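Uncharacterized protein (Bdellovibrio bacteriovorus, PDB 3TM8) is an unconventional HD-GYP domain protein that binds two iron ions and probably belongs among the cyclic-di-GMP phosphodiesterases, although its own activity is not established. Local coordinates at residues Asp99-Gln113 with Phe146-Ile160. Numbering follows the deposited sequence. Where two conformers were deposited one is given.
Sequences DTTGKDIQTRADIIQ and FIMSNAQALSAVMNI
Ala109 and Ala156 meet where helix 105-113 crosses helix 153-158, the axes of these short segments passing 8.6 Å apart at -65°. The crossing is lined by these two alanines, whose methyls touch: Ala109 CB lies 3.5 Å from Ala156 CB, and Val157 CG2 flanks the Ala109 methyl. Phe146, at the end of helix 130-149, fills a knobs-into-holes site among Ile105, Arg108, Ala109 and Ile112. Its CG stands anti to the backbone N (chi1 172°), which carries the ring to that site. Ile112 CD1 makes a CH-pi contact over the ring centre, 3.5 Å from the centroid, while Ala153 CB covers the opposite face nearer the rim; the Arg108 guanidinium, turned 74° to the ring, comes to its edge. The turn that joins helix 130-149 to helix 153-158 thus packs against the start of helix 105-125; in this HD-GYP family protein, Gln113 also touches His169 of helix 167-185, next to the iron ligand His170. At one end of the interface, Asp99 OD1 takes Asn150 ND2 (2.9 Å) and Arg108 NH2 (2.7 Å, a salt bridge) from opposite faces of the carboxylate plane. Arg108 NH1 also reaches Asn150 OD1 from above its carbonyl plane, and Arg108 NE binds Ala96 O, so three bonded nitrogens fix the guanidinium. At the other end, the bent Gln106 side chain gives NE2 to both Ala156 O (3.0 Å) and Asp110 OD1, while its OE1 receives Asn159 ND2 at 3.0 Å in a nearly straight bond. Beside this amide, Ile160 CD1 packs 3.6 Å from Gln113 CB.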
loop_
_atom_site.group_PDB
_atom_site.type_symbol
_atom_site.label_atom_id
_atom_site.label_comp_id
_atom_site.label_asym_id
_atom_site.label_seq_id
_atom_site.Cartn_x
_atom_site.Cartn_y
_atom_site.Cartn_z
ATOM N N ASP A 99 -11.923 -17.207 6.271
ATOM C CA ASP A 99 -12.296 -17.784 4.980
ATOM C C ASP A 99 -13.575 -18.628 5.022
ATOM O O ASP A 99 -14.002 -19.145 3.992
ATOM C CB ASP A 99 -11.152 -18.643 4.425
ATOM C CG ASP A 99 -9.969 -17.821 3.928
ATOM O OD1 ASP A 99 -10.173 -16.742 3.329
ATOM O OD2 ASP A 99 -8.821 -18.278 4.117
ATOM N N THR A 100 -14.187 -18.770 6.198
ATOM C CA THR A 100 -15.339 -19.661 6.346
ATOM C C THR A 100 -16.703 -18.964 6.289
ATOM O O THR A 100 -17.734 -19.625 6.388
ATOM C CB THR A 100 -15.297 -20.428 7.689
ATOM O OG1 THR A 100 -15.584 -19.525 8.766
ATOM C CG2 THR A 100 -13.941 -21.102 7.903
ATOM N N THR A 101 -16.718 -17.644 6.133
ATOM C CA THR A 101 -17.952 -16.880 6.319
ATOM C C THR A 101 -18.874 -16.845 5.102
ATOM O O THR A 101 -20.090 -16.714 5.243
ATOM C CB THR A 101 -17.654 -15.418 6.690
ATOM O OG1 THR A 101 -17.112 -14.741 5.550
ATOM C CG2 THR A 101 -16.674 -15.337 7.852
ATOM N N GLY A 102 -18.297 -16.937 3.911
ATOM C CA GLY A 102 -19.069 -16.763 2.695
ATOM C C GLY A 102 -19.374 -15.296 2.431
ATOM O O GLY A 102 -20.173 -14.965 1.553
ATOM N N LYS A 103 -18.740 -14.418 3.202
ATOM C CA LYS A 103 -18.896 -12.976 3.030
ATOM C C LYS A 103 -18.431 -12.564 1.639
ATOM O O LYS A 103 -17.463 -13.117 1.124
ATOM C CB LYS A 103 -18.056 -12.240 4.071
ATOM C CG LYS A 103 -18.533 -10.839 4.392
ATOM C CD LYS A 103 -19.611 -10.890 5.468
ATOM C CE LYS A 103 -19.099 -11.617 6.707
ATOM N NZ LYS A 103 -20.199 -12.008 7.636
ATOM N N ASP A 104 -19.115 -11.588 1.042
ATOM C CA ASP A 104 -18.744 -11.067 -0.270
ATOM C C ASP A 104 -17.265 -10.715 -0.304
ATOM O O ASP A 104 -16.767 -9.994 0.569
ATOM C CB ASP A 104 -19.588 -9.835 -0.606
ATOM C CG ASP A 104 -18.911 -8.905 -1.599
ATOM O OD1 ASP A 104 -18.749 -7.715 -1.265
ATOM O OD2 ASP A 104 -18.554 -9.349 -2.715
ATOM N N ILE A 105 -16.567 -11.216 -1.316
ATOM C CA ILE A 105 -15.125 -11.016 -1.414
ATOM C C ILE A 105 -14.755 -9.534 -1.512
ATOM O O ILE A 105 -13.725 -9.120 -0.995
ATOM C CB ILE A 105 -14.508 -11.838 -2.586
ATOM C CG1 ILE A 105 -12.976 -11.844 -2.503
ATOM C CG2 ILE A 105 -14.995 -11.313 -3.938
ATOM C CD1 ILE A 105 -12.418 -12.531 -1.270
ATOM N N GLN A 106 -15.596 -8.732 -2.154
ATOM C CA GLN A 106 -15.279 -7.309 -2.258
ATOM C C GLN A 106 -15.278 -6.640 -0.888
ATOM O O GLN A 106 -14.434 -5.782 -0.606
ATOM C CB GLN A 106 -16.226 -6.558 -3.202
ATOM C CG GLN A 106 -15.767 -5.122 -3.467
ATOM C CD GLN A 106 -14.439 -5.095 -4.198
ATOM O OE1 GLN A 106 -14.337 -5.597 -5.314
ATOM N NE2 GLN A 106 -13.405 -4.556 -3.555
ATOM N N THR A 107 -16.218 -7.030 -0.036
ATOM C CA THR A 107 -16.279 -6.464 1.297
ATOM C C THR A 107 -15.083 -6.910 2.131
ATOM O O THR A 107 -14.486 -6.116 2.850
ATOM C CB THR A 107 -17.615 -6.795 1.984
ATOM O OG1 THR A 107 -18.678 -6.281 1.175
ATOM C CG2 THR A 107 -17.688 -6.164 3.359
ATOM N N ARG A 108 -14.721 -8.185 2.019
ATOM C CA ARG A 108 -13.530 -8.680 2.701
ATOM C C ARG A 108 -12.285 -7.919 2.234
ATOM O O ARG A 108 -11.465 -7.493 3.052
ATOM C CB ARG A 108 -13.353 -10.176 2.451
ATOM C CG ARG A 108 -14.520 -11.024 2.951
ATOM C CD ARG A 108 -14.279 -12.510 2.723
ATOM N NE ARG A 108 -13.051 -12.922 3.382
ATOM C CZ ARG A 108 -12.332 -13.988 3.045
ATOM N NH1 ARG A 108 -12.728 -14.782 2.059
ATOM N NH2 ARG A 108 -11.209 -14.254 3.702
ATOM N N ALA A 109 -12.152 -7.743 0.920
ATOM C CA ALA A 109 -11.028 -7.015 0.343
ATOM C C ALA A 109 -11.023 -5.552 0.772
ATOM O O ALA A 109 -9.967 -5.006 1.072
ATOM C CB ALA A 109 -11.043 -7.130 -1.163
ATOM N N ASP A 110 -12.193 -4.914 0.804
ATOM C CA ASP A 110 -12.284 -3.522 1.271
ATOM C C ASP A 110 -11.679 -3.406 2.668
ATOM O O ASP A 110 -10.876 -2.517 2.949
ATOM C CB ASP A 110 -13.734 -3.040 1.340
ATOM C CG ASP A 110 -14.333 -2.699 -0.020
ATOM O OD1 ASP A 110 -13.627 -2.764 -1.052
ATOM O OD2 ASP A 110 -15.536 -2.341 -0.043
ATOM N N ILE A 111 -12.077 -4.308 3.558
ATOM C CA ILE A 111 -11.580 -4.257 4.920
ATOM C C ILE A 111 -10.083 -4.540 4.978
ATOM O O ILE A 111 -9.327 -3.814 5.611
ATOM C CB ILE A 111 -12.347 -5.234 5.834
ATOM C CG1 ILE A 111 -13.808 -4.787 5.982
ATOM C CG2 ILE A 111 -11.658 -5.346 7.187
ATOM C CD1 ILE A 111 -14.715 -5.862 6.541
ATOM N N ILE A 112 -9.652 -5.605 4.313
ATOM C CA ILE A 112 -8.258 -6.020 4.426
ATOM C C ILE A 112 -7.301 -5.019 3.751
ATOM O O ILE A 112 -6.255 -4.687 4.312
ATOM C CB ILE A 112 -8.064 -7.443 3.893
ATOM C CG1 ILE A 112 -8.773 -8.424 4.834
ATOM C CG2 ILE A 112 -6.588 -7.777 3.779
ATOM C CD1 ILE A 112 -8.994 -9.783 4.235
ATOM N N GLN A 113 -7.661 -4.523 2.571
ATOM C CA GLN A 113 -6.849 -3.497 1.914
ATOM C C GLN A 113 -6.649 -2.303 2.842
ATOM O O GLN A 113 -5.539 -1.779 2.982
ATOM C CB GLN A 113 -7.501 -3.059 0.597
ATOM C CG GLN A 113 -6.657 -2.137 -0.296
ATOM C CD GLN A 113 -6.638 -0.697 0.149
ATOM O OE1 GLN A 113 -7.532 -0.223 0.846
ATOM N NE2 GLN A 113 -5.618 0.024 -0.285
ATOM N N PHE A 146 -4.346 -14.487 2.459
ATOM C CA PHE A 146 -5.617 -14.046 1.904
ATOM C C PHE A 146 -5.589 -14.055 0.374
ATOM O O PHE A 146 -6.495 -14.587 -0.275
ATOM C CB PHE A 146 -5.947 -12.650 2.440
ATOM C CG PHE A 146 -7.153 -11.997 1.792
ATOM C CD1 PHE A 146 -8.432 -12.511 1.973
ATOM C CD2 PHE A 146 -7.005 -10.849 1.019
ATOM C CE1 PHE A 146 -9.540 -11.903 1.386
ATOM C CE2 PHE A 146 -8.104 -10.238 0.432
ATOM C CZ PHE A 146 -9.375 -10.763 0.618
ATOM N N ILE A 147 -4.547 -13.464 -0.203
ATOM C CA ILE A 147 -4.428 -13.396 -1.653
ATOM C C ILE A 147 -4.253 -14.797 -2.266
ATOM O O ILE A 147 -4.832 -15.106 -3.311
ATOM C CB ILE A 147 -3.265 -12.482 -2.076
ATOM C CG1 ILE A 147 -3.510 -11.035 -1.611
ATOM C CG2 ILE A 147 -3.045 -12.557 -3.592
ATOM C CD1 ILE A 147 -4.714 -10.364 -2.237
ATOM N N MET A 148 -3.482 -15.657 -1.602
ATOM C CA MET A 148 -3.181 -16.991 -2.132
ATOM C C MET A 148 -4.352 -17.958 -2.002
ATOM O O MET A 148 -4.487 -18.887 -2.793
ATOM C CB MET A 148 -1.962 -17.607 -1.429
ATOM C CG MET A 148 -0.613 -17.011 -1.800
ATOM S SD MET A 148 0.749 -17.962 -1.086
ATOM C CE MET A 148 0.811 -19.371 -2.195
ATOM N N SER A 149 -5.191 -17.749 -0.992
ATOM C CA SER A 149 -6.236 -18.726 -0.663
ATOM C C SER A 149 -7.619 -18.390 -1.206
ATOM O O SER A 149 -8.550 -19.185 -1.075
ATOM C CB SER A 149 -6.337 -18.917 0.854
ATOM O OG SER A 149 -5.099 -19.305 1.418
ATOM N N ASN A 150 -7.762 -17.208 -1.797
ATOM C CA ASN A 150 -9.044 -16.767 -2.325
ATOM C C ASN A 150 -8.880 -16.340 -3.767
ATOM O O ASN A 150 -8.223 -15.343 -4.042
ATOM C CB ASN A 150 -9.586 -15.597 -1.505
ATOM C CG ASN A 150 -9.932 -15.996 -0.093
ATOM O OD1 ASN A 150 -11.045 -16.469 0.178
ATOM N ND2 ASN A 150 -8.981 -15.820 0.824
ATOM N N ALA A 151 -9.473 -17.104 -4.680
ATOM C CA ALA A 151 -9.293 -16.899 -6.112
ATOM C C ALA A 151 -9.507 -15.457 -6.559
ATOM O O ALA A 151 -8.751 -14.938 -7.375
ATOM C CB ALA A 151 -10.202 -17.831 -6.892
ATOM N N GLN A 152 -10.538 -14.812 -6.026
ATOM C CA GLN A 152 -10.885 -13.465 -6.472
ATOM C C GLN A 152 -10.354 -12.343 -5.592
ATOM O O GLN A 152 -10.682 -11.184 -5.825
ATOM C CB GLN A 152 -12.398 -13.321 -6.615
ATOM C CG GLN A 152 -12.994 -14.230 -7.682
ATOM C CD GLN A 152 -12.271 -14.122 -9.016
ATOM O OE1 GLN A 152 -12.040 -15.127 -9.692
ATOM N NE2 GLN A 152 -11.916 -12.902 -9.403
ATOM N N ALA A 153 -9.538 -12.666 -4.594
ATOM C CA ALA A 153 -9.022 -11.630 -3.701
ATOM C C ALA A 153 -8.200 -10.567 -4.431
ATOM O O ALA A 153 -8.421 -9.377 -4.231
ATOM C CB ALA A 153 -8.219 -12.238 -2.562
ATOM N N LEU A 154 -7.256 -10.982 -5.272
ATOM C CA LEU A 154 -6.432 -9.998 -5.969
ATOM C C LEU A 154 -7.304 -9.082 -6.820
ATOM O O LEU A 154 -7.126 -7.862 -6.808
ATOM C CB LEU A 154 -5.338 -10.650 -6.823
ATOM C CG LEU A 154 -4.464 -9.618 -7.552
ATOM C CD1 LEU A 154 -3.023 -10.076 -7.625
ATOM C CD2 LEU A 154 -5.011 -9.272 -8.942
ATOM N N SER A 155 -8.258 -9.655 -7.546
ATOM C CA SER A 155 -9.124 -8.844 -8.394
ATOM C C SER A 155 -9.948 -7.858 -7.561
ATOM O O SER A 155 -10.110 -6.692 -7.945
ATOM C CB SER A 155 -10.029 -9.724 -9.260
ATOM O OG SER A 155 -10.843 -10.563 -8.463
ATOM N N ALA A 156 -10.453 -8.310 -6.416
ATOM C CA ALA A 156 -11.224 -7.430 -5.545
ATOM C C ALA A 156 -10.375 -6.283 -5.003
ATOM O O ALA A 156 -10.826 -5.140 -4.949
ATOM C CB ALA A 156 -11.835 -8.224 -4.405
ATOM N N VAL A 157 -9.145 -6.581 -4.598
ATOM C CA VAL A 157 -8.263 -5.529 -4.104
ATOM C C VAL A 157 -7.941 -4.537 -5.220
ATOM O O VAL A 157 -7.932 -3.324 -5.001
ATOM C CB VAL A 157 -6.976 -6.102 -3.470
ATOM C CG1 VAL A 157 -5.967 -4.987 -3.210
ATOM C CG2 VAL A 157 -7.324 -6.847 -2.171
ATOM N N MET A 158 -7.715 -5.053 -6.424
ATOM C CA MET A 158 -7.385 -4.190 -7.552
ATOM C C MET A 158 -8.572 -3.326 -8.000
ATOM O O MET A 158 -8.394 -2.391 -8.770
ATOM C CB MET A 158 -6.789 -5.001 -8.710
ATOM C CG MET A 158 -5.439 -5.646 -8.376
ATOM S SD MET A 158 -4.116 -4.484 -7.918
ATOM C CE MET A 158 -3.859 -3.610 -9.458
ATOM N N ASN A 159 -9.770 -3.634 -7.507
ATOM C CA ASN A 159 -10.952 -2.803 -7.743
ATOM C C ASN A 159 -10.984 -1.550 -6.881
ATOM O O ASN A 159 -11.791 -0.647 -7.115
ATOM C CB ASN A 159 -12.232 -3.585 -7.450
ATOM C CG ASN A 159 -12.609 -4.538 -8.552
ATOM O OD1 ASN A 159 -12.252 -4.344 -9.713
ATOM N ND2 ASN A 159 -13.354 -5.580 -8.192
ATOM N N ILE A 160 -10.131 -1.505 -5.864
ATOM C CA ILE A 160 -10.150 -0.393 -4.928
ATOM C C ILE A 160 -9.184 0.687 -5.412
ATOM O O ILE A 160 -7.989 0.647 -5.127
ATOM C CB ILE A 160 -9.784 -0.851 -3.499
ATOM C CG1 ILE A 160 -10.604 -2.091 -3.101
ATOM C CG2 ILE A 160 -9.994 0.282 -2.497
ATOM C CD1 ILE A 160 -10.144 -2.739 -1.809
#